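Local coordinates for hypothetical fimbrial assembly protein (Parabacteroides distasonis, PDB 3R4R), which is a putative component of the tip of fimbriae, surface filaments that mediate cell adhesion and biofilm formation, at residues A[174-180]-A[277-281]; A[210-216]-A[233-239]. All coordinates share one frame; numbering follows the deposited sequence. Where two conformers were deposited one is given.

Contact 1 (A[174-180]-A[277-281])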
loop_
_atom_site.group_PDB
_atom_site.type_symbol
_atom_site.label_atom_id
_atom_site.label_comp_id
_atom_site.label_asym_id
_atom_site.label_seq_id
_atom_site.Cartn_x
_atom_site.Cartn_y
_atom_site.Cartn_z
ATOM N N TYR A 174 -4.598 17.425 1.801
ATOM C CA TYR A 174 -5.535 18.556 1.886
ATOM C C TYR A 174 -4.757 19.802 1.474
ATOM O O TYR A 174 -3.742 20.109 2.100
ATOM C CB TYR A 174 -6.187 18.686 3.278
ATOM C CG TYR A 174 -6.862 20.023 3.524
ATOM C CD1 TYR A 174 -8.091 20.323 2.945
ATOM C CD2 TYR A 174 -6.301 20.960 4.384
ATOM C CE1 TYR A 174 -8.731 21.538 3.192
ATOM C CE2 TYR A 174 -6.927 22.181 4.633
ATOM C CZ TYR A 174 -8.146 22.465 4.039
ATOM O OH TYR A 174 -8.758 23.672 4.275
ATOM N N THR A 175 -5.181 20.475 0.388
ATOM C CA THR A 175 -4.426 21.601 -0.171
ATOM C C THR A 175 -5.072 22.978 0.145
ATOM O O THR A 175 -4.571 23.990 -0.344
ATOM C CB THR A 175 -4.276 21.442 -1.692
ATOM O OG1 THR A 175 -5.567 21.332 -2.310
ATOM C CG2 THR A 175 -3.409 20.248 -2.063
ATOM N N GLY A 176 -6.080 23.023 1.021
ATOM C CA GLY A 176 -6.683 24.279 1.451
ATOM C C GLY A 176 -8.004 24.626 0.819
ATOM O O GLY A 176 -8.626 23.787 0.159
ATOM N N VAL A 177 -8.434 25.895 1.047
ATOM C CA VAL A 177 -9.650 26.532 0.550
ATOM C C VAL A 177 -9.203 27.739 -0.304
ATOM O O VAL A 177 -8.327 28.517 0.111
ATOM C CB VAL A 177 -10.643 26.910 1.694
ATOM C CG1 VAL A 177 -11.831 27.722 1.175
ATOM C CG2 VAL A 177 -11.132 25.662 2.421
ATOM N N TYR A 178 -9.788 27.843 -1.517
ATOM C CA TYR A 178 -9.467 28.842 -2.528
ATOM C C TYR A 178 -10.693 29.661 -2.919
ATOM O O TYR A 178 -11.821 29.224 -2.705
ATOM C CB TYR A 178 -8.890 28.147 -3.772
ATOM C CG TYR A 178 -7.597 27.406 -3.525
ATOM C CD1 TYR A 178 -7.595 26.143 -2.948
ATOM C CD2 TYR A 178 -6.382 27.924 -3.959
ATOM C CE1 TYR A 178 -6.411 25.447 -2.738
ATOM C CE2 TYR A 178 -5.190 27.235 -3.758
ATOM C CZ TYR A 178 -5.211 25.992 -3.153
ATOM O OH TYR A 178 -4.041 25.304 -2.955
ATOM N N LYS A 179 -10.477 30.864 -3.472
ATOM C CA LYS A 179 -11.594 31.691 -3.922
ATOM C C LYS A 179 -12.009 31.180 -5.304
ATOM O O LYS A 179 -11.183 31.164 -6.218
ATOM C CB LYS A 179 -11.235 33.180 -3.911
ATOM N N LYS A 180 -13.260 30.675 -5.420
ATOM C CA LYS A 180 -13.892 30.100 -6.626
ATOM C C LYS A 180 -13.755 31.002 -7.862
ATOM O O LYS A 180 -13.684 30.503 -8.978
ATOM C CB LYS A 180 -15.392 29.901 -6.333
ATOM C CG LYS A 180 -16.183 29.029 -7.292
ATOM C CD LYS A 180 -17.674 29.338 -7.126
ATOM C CE LYS A 180 -18.565 28.135 -7.217
ATOM N NZ LYS A 180 -18.363 27.247 -6.041
ATOM N N GLU A 277 -21.317 28.746 0.717
ATOM C CA GLU A 277 -20.759 27.532 1.268
ATOM C C GLU A 277 -19.386 27.262 0.614
ATOM O O GLU A 277 -18.798 28.176 0.021
ATOM C CB GLU A 277 -21.761 26.385 1.036
ATOM N N ILE A 278 -18.873 26.028 0.748
ATOM C CA ILE A 278 -17.617 25.589 0.132
ATOM C C ILE A 278 -17.945 24.385 -0.791
ATOM O O ILE A 278 -18.644 23.446 -0.391
ATOM C CB ILE A 278 -16.476 25.259 1.158
ATOM C CG1 ILE A 278 -16.164 26.468 2.075
ATOM C CG2 ILE A 278 -15.209 24.782 0.432
ATOM C CD1 ILE A 278 -15.126 26.214 3.246
ATOM N N GLU A 279 -17.446 24.453 -2.030
ATOM C CA GLU A 279 -17.609 23.437 -3.064
ATOM C C GLU A 279 -16.301 22.641 -3.122
ATOM O O GLU A 279 -15.291 23.143 -3.625
ATOM C CB GLU A 279 -17.983 24.141 -4.387
ATOM C CG GLU A 279 -18.300 23.293 -5.613
ATOM C CD GLU A 279 -18.829 24.102 -6.790
ATOM O OE1 GLU A 279 -19.620 25.047 -6.561
ATOM O OE2 GLU A 279 -18.516 23.741 -7.948
ATOM N N TRP A 280 -16.310 21.425 -2.532
ATOM C CA TRP A 280 -15.146 20.558 -2.406
ATOM C C TRP A 280 -14.900 19.752 -3.678
ATOM O O TRP A 280 -15.826 19.277 -4.338
ATOM C CB TRP A 280 -15.290 19.605 -1.213
ATOM C CG TRP A 280 -15.347 20.332 0.101
ATOM C CD1 TRP A 280 -16.469 20.736 0.764
ATOM C CD2 TRP A 280 -14.234 20.892 0.823
ATOM N NE1 TRP A 280 -16.125 21.469 1.881
ATOM C CE2 TRP A 280 -14.759 21.573 1.946
ATOM C CE3 TRP A 280 -12.840 20.852 0.651
ATOM C CZ2 TRP A 280 -13.941 22.199 2.895
ATOM C CZ3 TRP A 280 -12.032 21.466 1.594
ATOM C CH2 TRP A 280 -12.580 22.140 2.695
ATOM N N VAL A 281 -13.611 19.577 -3.975
ATOM C CA VAL A 281 -13.035 18.917 -5.144
ATOM C C VAL A 281 -12.099 17.775 -4.708
ATOM O O VAL A 281 -11.105 17.990 -3.993
ATOM C CB VAL A 281 -12.257 19.937 -6.039
ATOM C CG1 VAL A 281 -11.633 19.250 -7.248
ATOM C CG2 VAL A 281 -13.118 21.124 -6.468
#

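Contact 2 (A[210-216]-A[233-239])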
loop_
_atom_site.group_PDB
_atom_site.type_symbol
_atom_site.label_atom_id
_atom_site.label_comp_id
_atom_site.label_asym_id
_atom_site.label_seq_id
_atom_site.Cartn_x
_atom_site.Cartn_y
_atom_site.Cartn_z
ATOM N N ALA A 210 -10.168 -0.556 -7.836
ATOM C CA ALA A 210 -11.400 -0.906 -7.118
ATOM C C ALA A 210 -11.131 -1.139 -5.643
ATOM O O ALA A 210 -10.079 -1.663 -5.300
ATOM C CB ALA A 210 -12.023 -2.145 -7.730
ATOM N N VAL A 211 -12.060 -0.718 -4.768
ATOM C CA VAL A 211 -11.905 -0.866 -3.316
ATOM C C VAL A 211 -12.230 -2.351 -2.973
ATOM O O VAL A 211 -13.285 -2.844 -3.344
ATOM C CB VAL A 211 -12.755 0.174 -2.517
ATOM C CG1 VAL A 211 -14.249 0.050 -2.783
ATOM C CG2 VAL A 211 -12.468 0.116 -1.024
ATOM N N GLU A 212 -11.273 -3.077 -2.349
ATOM C CA GLU A 212 -11.413 -4.518 -2.028
ATOM C C GLU A 212 -11.266 -4.810 -0.518
ATOM O O GLU A 212 -11.698 -5.874 -0.075
ATOM C CB GLU A 212 -10.351 -5.343 -2.781
ATOM C CG GLU A 212 -10.391 -5.320 -4.293
ATOM C CD GLU A 212 -9.077 -5.742 -4.929
ATOM O OE1 GLU A 212 -8.101 -4.966 -4.819
ATOM O OE2 GLU A 212 -9.030 -6.806 -5.588
ATOM N N ASN A 213 -10.628 -3.892 0.267
ATOM C CA ASN A 213 -10.405 -4.144 1.698
ATOM C C ASN A 213 -11.734 -4.074 2.573
ATOM O O ASN A 213 -12.338 -3.007 2.791
ATOM C CB ASN A 213 -9.395 -3.164 2.261
ATOM C CG ASN A 213 -8.952 -3.486 3.653
ATOM O OD1 ASN A 213 -8.929 -4.642 4.052
ATOM N ND2 ASN A 213 -8.527 -2.480 4.411
ATOM N N GLY A 214 -12.078 -5.241 3.128
ATOM C CA GLY A 214 -13.204 -5.455 4.032
ATOM C C GLY A 214 -12.863 -5.247 5.501
ATOM O O GLY A 214 -13.768 -5.064 6.324
ATOM N N ALA A 215 -11.537 -5.248 5.844
ATOM C CA ALA A 215 -11.037 -5.027 7.203
ATOM C C ALA A 215 -11.108 -3.542 7.587
ATOM O O ALA A 215 -10.873 -2.667 6.739
ATOM C CB ALA A 215 -9.616 -5.523 7.312
ATOM N N PHE A 216 -11.470 -3.258 8.860
ATOM C CA PHE A 216 -11.548 -1.886 9.360
ATOM C C PHE A 216 -11.306 -1.815 10.879
ATOM O O PHE A 216 -11.843 -2.625 11.643
ATOM C CB PHE A 216 -12.920 -1.224 9.032
ATOM C CG PHE A 216 -12.977 0.262 9.382
ATOM C CD1 PHE A 216 -12.567 1.229 8.468
ATOM C CD2 PHE A 216 -13.406 0.689 10.642
ATOM C CE1 PHE A 216 -12.584 2.594 8.806
ATOM C CE2 PHE A 216 -13.392 2.054 10.983
ATOM C CZ PHE A 216 -12.986 2.993 10.060
ATOM N N GLU A 233 -7.840 1.265 2.410
ATOM C CA GLU A 233 -9.183 1.233 1.783
ATOM C C GLU A 233 -10.320 0.948 2.755
ATOM O O GLU A 233 -10.125 0.214 3.734
ATOM C CB GLU A 233 -9.270 0.128 0.717
ATOM C CG GLU A 233 -8.463 0.332 -0.528
ATOM C CD GLU A 233 -8.668 -0.751 -1.558
ATOM O OE1 GLU A 233 -8.924 -1.934 -1.216
ATOM O OE2 GLU A 233 -8.502 -0.402 -2.743
ATOM N N ILE A 234 -11.520 1.448 2.438
ATOM C CA ILE A 234 -12.725 1.246 3.224
ATOM C C ILE A 234 -13.835 0.856 2.254
ATOM O O ILE A 234 -14.284 1.722 1.501
ATOM C CB ILE A 234 -13.029 2.514 4.038
ATOM C CG1 ILE A 234 -11.806 2.919 4.914
ATOM C CG2 ILE A 234 -14.301 2.308 4.855
ATOM C CD1 ILE A 234 -11.795 4.292 5.555
ATOM N N SER A 235 -14.262 -0.449 2.273
ATOM C CA SER A 235 -15.290 -1.008 1.385
ATOM C C SER A 235 -16.705 -0.522 1.734
ATOM O O SER A 235 -17.501 -0.296 0.811
ATOM C CB SER A 235 -15.278 -2.534 1.430
ATOM O OG SER A 235 -15.573 -3.030 2.725
ATOM N N ASP A 236 -17.039 -0.403 3.049
ATOM C CA ASP A 236 -18.387 0.020 3.463
ATOM C C ASP A 236 -18.753 1.339 2.770
ATOM O O ASP A 236 -18.010 2.329 2.843
ATOM C CB ASP A 236 -18.497 0.152 4.993
ATOM C CG ASP A 236 -19.889 0.436 5.550
ATOM O OD1 ASP A 236 -20.862 0.426 4.769
ATOM O OD2 ASP A 236 -20.009 0.629 6.774
ATOM N N ALA A 237 -19.883 1.310 2.047
ATOM C CA ALA A 237 -20.420 2.443 1.288
ATOM C C ALA A 237 -21.037 3.506 2.214
ATOM O O ALA A 237 -21.256 4.637 1.774
ATOM C CB ALA A 237 -21.467 1.943 0.301
ATOM N N PHE A 238 -21.255 3.148 3.505
ATOM C CA PHE A 238 -21.889 3.973 4.535
ATOM C C PHE A 238 -20.825 4.632 5.467
ATOM O O PHE A 238 -21.181 5.457 6.315
ATOM C CB PHE A 238 -22.867 3.081 5.337
ATOM C CG PHE A 238 -23.874 3.714 6.276
ATOM C CD1 PHE A 238 -24.552 4.879 5.915
ATOM C CD2 PHE A 238 -24.320 3.028 7.402
ATOM C CE1 PHE A 238 -25.544 5.425 6.745
ATOM C CE2 PHE A 238 -25.322 3.565 8.226
ATOM C CZ PHE A 238 -25.926 4.762 7.892
ATOM N N LYS A 239 -19.530 4.327 5.272
ATOM C CA LYS A 239 -18.486 4.937 6.089
ATOM C C LYS A 239 -17.990 6.237 5.445
ATOM O O LYS A 239 -18.067 6.423 4.228
ATOM C CB LYS A 239 -17.311 3.999 6.364
ATOM C CG LYS A 239 -17.640 2.983 7.438
ATOM C CD LYS A 239 -16.407 2.274 7.915
ATOM C CE LYS A 239 -16.644 1.284 9.030
ATOM N NZ LYS A 239 -17.449 0.116 8.589
#

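Contact 1 (A[174-180]-A[277-281])
Two strands of the transthyretin-like C-terminal domain, 174-179 and 278-281, pack here through side chains at one end of the fold, their axes 8.7 Å apart at closest approach and 132° between their directions. W280 and V177 make most of the apolar contact. The far rim of the indole meets Y174 edge to edge, with W280 CZ3 in the plane of the phenol ring and 3.7 Å from Y174 CE1. With chi1 at 165° the phenol swings so that CE1 comes up to the indole, although the CB bond of Y174 does not point at 278-281; G176 N lies over the centre of one phenol face. V177 meets both W280 and I278: its CG2 is 3.8 Å from W280 CH2 and 4.1 Å from I278 CD1, the valine and isoleucine meeting tip to tip. At the exposed margin K180 NZ forms a salt bridge with E279 OE1 at 2.6 Å, approaching from above the carboxylate plane. Y174 OH is hydrogen-bonded to the carbonyl O of F189. Strand 266-273 joins the partners: it pairs in parallel with 161-179 and antiparallel with 278-284, and its I269 touches W280, whose ring also meets that of Y254.

Contact 2 (A[210-216]-A[233-239])
A buried carboxylate gripped by two consecutive backbone amides is the striking feature of this loop-to-loop contact. E233 OE1 accepts from E212 N at 2.8 Å and from N213 N at 3.0 Å, both from the same face of the carboxylate plane. The N-H groups point well, at 167° and 152°, although the first donor stands above that plane and the second lies nearly along the C-O axis. E233 CB packs on V211 CG2 and N213 CB. In return N213 ND2 donates to E233 O at 3.2 Å, tilted from the carbonyl plane, while its OD1 takes A215 N in an Asx turn; S200 O and K202 N also bind this amide. S235 N adds a weak bond to N213 O.

Farther along, F216 has CG trans to the backbone N (chi1 -173°), which carries its ring toward K239 and I234. K239 CE lies over the centre of one ring face, 3.7 Å from the F216 centroid, a CH-pi contact. The ammonium, K239 NZ, lies 4.8 Å from that centroid in a cation-pi contact and forms a salt bridge with D236 OD2. I234 borders the ring edge, its CD1 3.8 Å from F216 CE1. K263 bridges to both E233 OE2 and E212 OE1, so two nearby acids share one lysine. With amide donors on one oxygen and an ammonium on the other, E233 is probably held as the anion, its rotation fixed by bonds at both oxygens.

In the fold
Both contacts belong to the C-terminal, transthyretin-like part of the chain, and contact 2 is nested within the chain loop closed by contact 1; their centres are 26 Å apart and nearest atoms about 15 Å, without touching. Contact 1 lies farther from the chain centre, 28 Å against 14 Å, yet joins regular strands. Contact 2 joins irregular loops and buries more surface, 488 Å² against 241 Å². Both are partly buried, but the chemistry differs: between the strands, apolar packing dominates and the charged pair sits at the margin, whereas between the loops a buried carboxylate collects main-chain donors and the lysine-aromatic contact involves partly exposed residues.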